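Local coordinates for Lmo2125 protein (Listeria monocytogenes serovar 1/2a, PDB 5TU0) that binds maltose as the extracellular solute-binding lipoprotein that probably delivers the sugar to a membrane transporter, at residues Q78-L86 against V278-Q289. The protein carries 2 engineered substitutions. Numbering follows the deposited sequence.
With TTN (tartronate), chain C.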
loop_
_atom_site.group_PDB
_atom_site.type_symbol
_atom_site.label_atom_id
_atom_site.label_comp_id
_atom_site.label_asym_id
_atom_site.label_seq_id
_atom_site.Cartn_x
_atom_site.Cartn_y
_atom_site.Cartn_z
ATOM N N GLN A 78 4.992 8.281 -19.270
ATOM C CA GLN A 78 4.274 8.025 -20.517
ATOM C C GLN A 78 3.641 9.272 -21.127
ATOM O O GLN A 78 3.081 9.195 -22.200
ATOM C CB GLN A 78 3.194 6.970 -20.302
ATOM C CG GLN A 78 3.734 5.572 -20.024
ATOM C CD GLN A 78 2.628 4.607 -19.646
ATOM O OE1 GLN A 78 1.459 4.990 -19.552
ATOM N NE2 GLN A 78 2.987 3.354 -19.420
ATOM N N GLY A 79 3.705 10.405 -20.431
ATOM C CA GLY A 79 3.171 11.660 -20.950
ATOM C C GLY A 79 1.703 11.937 -20.686
ATOM O O GLY A 79 1.153 12.900 -21.235
ATOM N N HIS A 80 1.063 11.144 -19.823
ATOM C CA HIS A 80 -0.377 11.323 -19.549
ATOM C C HIS A 80 -0.709 12.283 -18.393
ATOM O O HIS A 80 -1.838 12.772 -18.295
ATOM C CB HIS A 80 -1.026 9.958 -19.297
ATOM C CG HIS A 80 -0.776 8.960 -20.387
ATOM N ND1 HIS A 80 -1.105 9.195 -21.705
ATOM C CD2 HIS A 80 -0.257 7.711 -20.348
ATOM C CE1 HIS A 80 -0.785 8.143 -22.432
ATOM N NE2 HIS A 80 -0.272 7.226 -21.631
ATOM N N LEU A 81 0.253 12.531 -17.500
ATOM C CA LEU A 81 0.053 13.449 -16.370
ATOM C C LEU A 81 0.942 14.679 -16.490
ATOM O O LEU A 81 2.073 14.590 -16.930
ATOM C CB LEU A 81 0.381 12.756 -15.044
ATOM C CG LEU A 81 -0.410 11.481 -14.757
ATOM C CD1 LEU A 81 0.033 10.889 -13.440
ATOM C CD2 LEU A 81 -1.900 11.760 -14.756
ATOM N N ALA A 82 0.428 15.818 -16.058
ATOM C CA ALA A 82 1.193 17.057 -16.056
ATOM C C ALA A 82 2.148 17.100 -14.862
ATOM O O ALA A 82 1.828 16.573 -13.809
ATOM C CB ALA A 82 0.233 18.238 -15.948
ATOM N N GLU A 83 3.291 17.760 -15.014
ATOM C CA GLU A 83 4.166 18.023 -13.868
ATOM C C GLU A 83 3.446 19.063 -13.024
ATOM O O GLU A 83 2.861 20.001 -13.575
ATOM C CB GLU A 83 5.525 18.584 -14.285
ATOM C CG GLU A 83 6.367 17.621 -15.073
ATOM C CD GLU A 83 7.702 18.223 -15.469
ATOM O OE1 GLU A 83 8.352 18.876 -14.621
ATOM O OE2 GLU A 83 8.094 18.031 -16.634
ATOM N N VAL A 84 3.460 18.881 -11.705
ATOM C CA VAL A 84 2.754 19.778 -10.778
ATOM C C VAL A 84 3.656 20.179 -9.635
ATOM O O VAL A 84 4.718 19.559 -9.407
ATOM C CB VAL A 84 1.482 19.117 -10.197
ATOM C CG1 VAL A 84 0.449 18.908 -11.298
ATOM C CG2 VAL A 84 1.816 17.784 -9.508
ATOM N N LYS A 85 3.232 21.210 -8.918
ATOM C CA LYS A 85 3.979 21.698 -7.760
ATOM C C LYS A 85 3.266 21.250 -6.502
ATOM O O LYS A 85 2.048 21.013 -6.516
ATOM C CB LYS A 85 4.088 23.218 -7.771
ATOM C CG LYS A 85 4.727 23.803 -9.021
ATOM C CD LYS A 85 4.833 25.316 -8.904
ATOM C CE LYS A 85 5.366 25.956 -10.181
ATOM N NZ LYS A 85 6.720 25.445 -10.536
ATOM N N LEU A 86 4.030 21.136 -5.414
ATOM C CA LEU A 86 3.481 20.777 -4.110
ATOM C C LEU A 86 3.320 22.038 -3.266
ATOM O O LEU A 86 4.234 22.440 -2.542
ATOM C CB LEU A 86 4.378 19.774 -3.402
ATOM C CG LEU A 86 4.624 18.472 -4.149
ATOM C CD1 LEU A 86 5.534 17.581 -3.319
ATOM C CD2 LEU A 86 3.316 17.771 -4.469
ATOM N N VAL A 278 -2.999 15.546 -12.349
ATOM C CA VAL A 278 -3.567 16.445 -13.373
ATOM C C VAL A 278 -3.324 15.864 -14.751
ATOM O O VAL A 278 -2.202 15.483 -15.084
ATOM C CB VAL A 278 -2.919 17.839 -13.313
ATOM C CG1 VAL A 278 -3.454 18.747 -14.420
ATOM C CG2 VAL A 278 -3.129 18.459 -11.946
ATOM N N SER A 279 -4.378 15.784 -15.554
ATOM C CA SER A 279 -4.261 15.317 -16.926
ATOM C C SER A 279 -3.303 16.216 -17.715
ATOM O O SER A 279 -3.415 17.438 -17.661
ATOM C CB SER A 279 -5.635 15.346 -17.594
ATOM O OG SER A 279 -5.545 15.100 -18.981
ATOM N N ASN A 280 -2.358 15.612 -18.443
ATOM C CA ASN A 280 -1.418 16.401 -19.254
ATOM C C ASN A 280 -2.136 16.997 -20.471
ATOM O O ASN A 280 -1.588 17.874 -21.130
ATOM C CB ASN A 280 -0.239 15.544 -19.717
ATOM C CG ASN A 280 1.000 16.365 -20.068
ATOM O OD1 ASN A 280 1.165 17.512 -19.635
ATOM N ND2 ASN A 280 1.905 15.750 -20.812
ATOM N N TYR A 281 -3.360 16.531 -20.741
ATOM C CA TYR A 281 -4.176 17.008 -21.861
ATOM C C TYR A 281 -5.128 18.113 -21.432
ATOM O O TYR A 281 -5.846 18.670 -22.261
ATOM C CB TYR A 281 -4.994 15.839 -22.437
ATOM C CG TYR A 281 -4.164 14.585 -22.717
ATOM C CD1 TYR A 281 -3.533 14.401 -23.936
ATOM C CD2 TYR A 281 -4.038 13.584 -21.753
ATOM C CE1 TYR A 281 -2.778 13.268 -24.196
ATOM C CE2 TYR A 281 -3.289 12.437 -21.999
ATOM C CZ TYR A 281 -2.652 12.293 -23.220
ATOM O OH TYR A 281 -1.918 11.175 -23.460
ATOM N N SER A 282 -5.136 18.439 -20.141
ATOM C CA SER A 282 -6.039 19.446 -19.623
ATOM C C SER A 282 -5.765 20.823 -20.202
ATOM O O SER A 282 -4.617 21.209 -20.449
ATOM C CB SER A 282 -5.965 19.511 -18.102
ATOM O OG SER A 282 -6.812 20.537 -17.599
ATOM N N LYS A 283 -6.848 21.553 -20.411
ATOM C CA LYS A 283 -6.776 22.899 -20.920
ATOM C C LYS A 283 -6.959 23.845 -19.726
ATOM O O LYS A 283 -7.004 25.065 -19.903
ATOM C CB LYS A 283 -7.907 23.107 -21.952
ATOM C CG LYS A 283 -7.457 23.729 -23.253
ATOM C CD LYS A 283 -6.607 22.741 -24.029
ATOM C CE LYS A 283 -6.290 23.248 -25.423
ATOM N NZ LYS A 283 -5.474 22.250 -26.178
ATOM N N ASN A 284 -7.052 23.276 -18.517
ATOM C CA ASN A 284 -7.280 24.042 -17.293
ATOM C C ASN A 284 -6.213 23.752 -16.233
ATOM O O ASN A 284 -6.528 23.628 -15.050
ATOM C CB ASN A 284 -8.647 23.657 -16.731
ATOM C CG ASN A 284 -9.781 23.892 -17.716
ATOM O OD1 ASN A 284 -10.100 25.027 -18.047
ATOM N ND2 ASN A 284 -10.423 22.819 -18.144
ATOM N N LYS A 285 -4.958 23.652 -16.657
ATOM C CA LYS A 285 -3.863 23.317 -15.742
ATOM C C LYS A 285 -3.614 24.289 -14.567
ATOM O O LYS A 285 -3.240 23.843 -13.481
ATOM C CB LYS A 285 -2.576 23.064 -16.517
ATOM C CG LYS A 285 -2.660 21.835 -17.403
ATOM C CD LYS A 285 -1.319 21.480 -18.019
ATOM C CE LYS A 285 -1.486 20.354 -19.013
ATOM N NZ LYS A 285 -0.208 20.015 -19.671
ATOM N N ASP A 286 -3.813 25.596 -14.773
ATOM C CA ASP A 286 -3.619 26.570 -13.680
ATOM C C ASP A 286 -4.661 26.321 -12.597
ATOM O O ASP A 286 -4.316 26.235 -11.423
ATOM C CB ASP A 286 -3.710 28.032 -14.156
ATOM C CG ASP A 286 -2.553 28.445 -15.054
ATOM O OD1 ASP A 286 -1.471 27.815 -15.001
ATOM O OD2 ASP A 286 -2.724 29.443 -15.801
ATOM N N VAL A 287 -5.932 26.202 -12.990
ATOM C CA VAL A 287 -6.990 25.925 -12.014
ATOM C C VAL A 287 -6.794 24.540 -11.382
ATOM O O VAL A 287 -7.040 24.372 -10.185
ATOM C CB VAL A 287 -8.405 26.067 -12.605
ATOM C CG1 VAL A 287 -9.456 25.711 -11.566
ATOM C CG2 VAL A 287 -8.631 27.497 -13.079
ATOM N N ALA A 288 -6.349 23.561 -12.183
ATOM C CA ALA A 288 -6.067 22.213 -11.674
ATOM C C ALA A 288 -4.975 22.240 -10.580
ATOM O O ALA A 288 -5.077 21.525 -9.557
ATOM C CB ALA A 288 -5.622 21.299 -12.811
ATOM N N GLN A 289 -3.937 23.051 -10.799
ATOM C CA GLN A 289 -2.845 23.205 -9.815
ATOM C C GLN A 289 -3.418 23.770 -8.511
ATOM O O GLN A 289 -3.085 23.301 -7.409
ATOM C CB GLN A 289 -1.740 24.126 -10.339
ATOM C CG GLN A 289 -0.636 24.405 -9.323
ATOM C CD GLN A 289 0.188 23.173 -9.000
ATOM O OE1 GLN A 289 0.869 22.629 -9.874
ATOM N NE2 GLN A 289 0.158 22.732 -7.735
HETATM C C1 TTN C . -4.185 26.703 -18.435
HETATM C C2 TTN C . -3.991 26.482 -19.916
HETATM C C3 TTN C . -3.593 25.066 -20.234
HETATM O O1 TTN C . -3.197 26.552 -17.684
HETATM O O2 TTN C . -5.315 27.021 -17.996
HETATM O O3 TTN C . -5.191 26.786 -20.643
HETATM O O4 TTN C . -3.869 24.159 -19.421
HETATM O O5 TTN C . -3.004 24.846 -21.316
HETATM O O HOH W 1 -0.196 15.234 -12.364
#
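Ala82 and Val278 join at the tight, buried centre of this contact. Ala82 N donates to Val278 O at 2.8 Å, and Asn280 N donates to His80 O at 2.9 Å. These two bonds flank the single bridge between Leu81 and Ser279. Water 1 links Ala82 O to Val278 N. Val84 CG1 packs on Val278 CG2 at 3.7 Å.

The amide of Gln289 grips the backbone of Lys85 twice. Gln289 OE1 accepts from Lys85 N (2.9 Å, 172°), and Gln289 NE2 donates to Lys85 O. A bend at chi2 (67°) turns the amide onto the loop.

The solvent side is still bonded. Asn280 ND2 donates to Gly79 O (3.0 Å) from above the carbonyl plane. His80 ND1 and Tyr281 OH share a 2.8 Å hydrogen bond near the imidazole plane; either could donate. The exposed Lys85 side chain leads away. Lys285 NZ ties down Asn280 O and OD1. Lys285 N and Asp286 N bind tartronate, apart from the sugar pocket.

The contact fastens the loop after helix 69-77 to the type I turn Ser279-Ser282, between strand 272-278 and helix 285-295. Helix 45-58 touches His80 and Tyr281. Val84 is hydrogen-bonded through its backbone to Ile106 of strand 105-121.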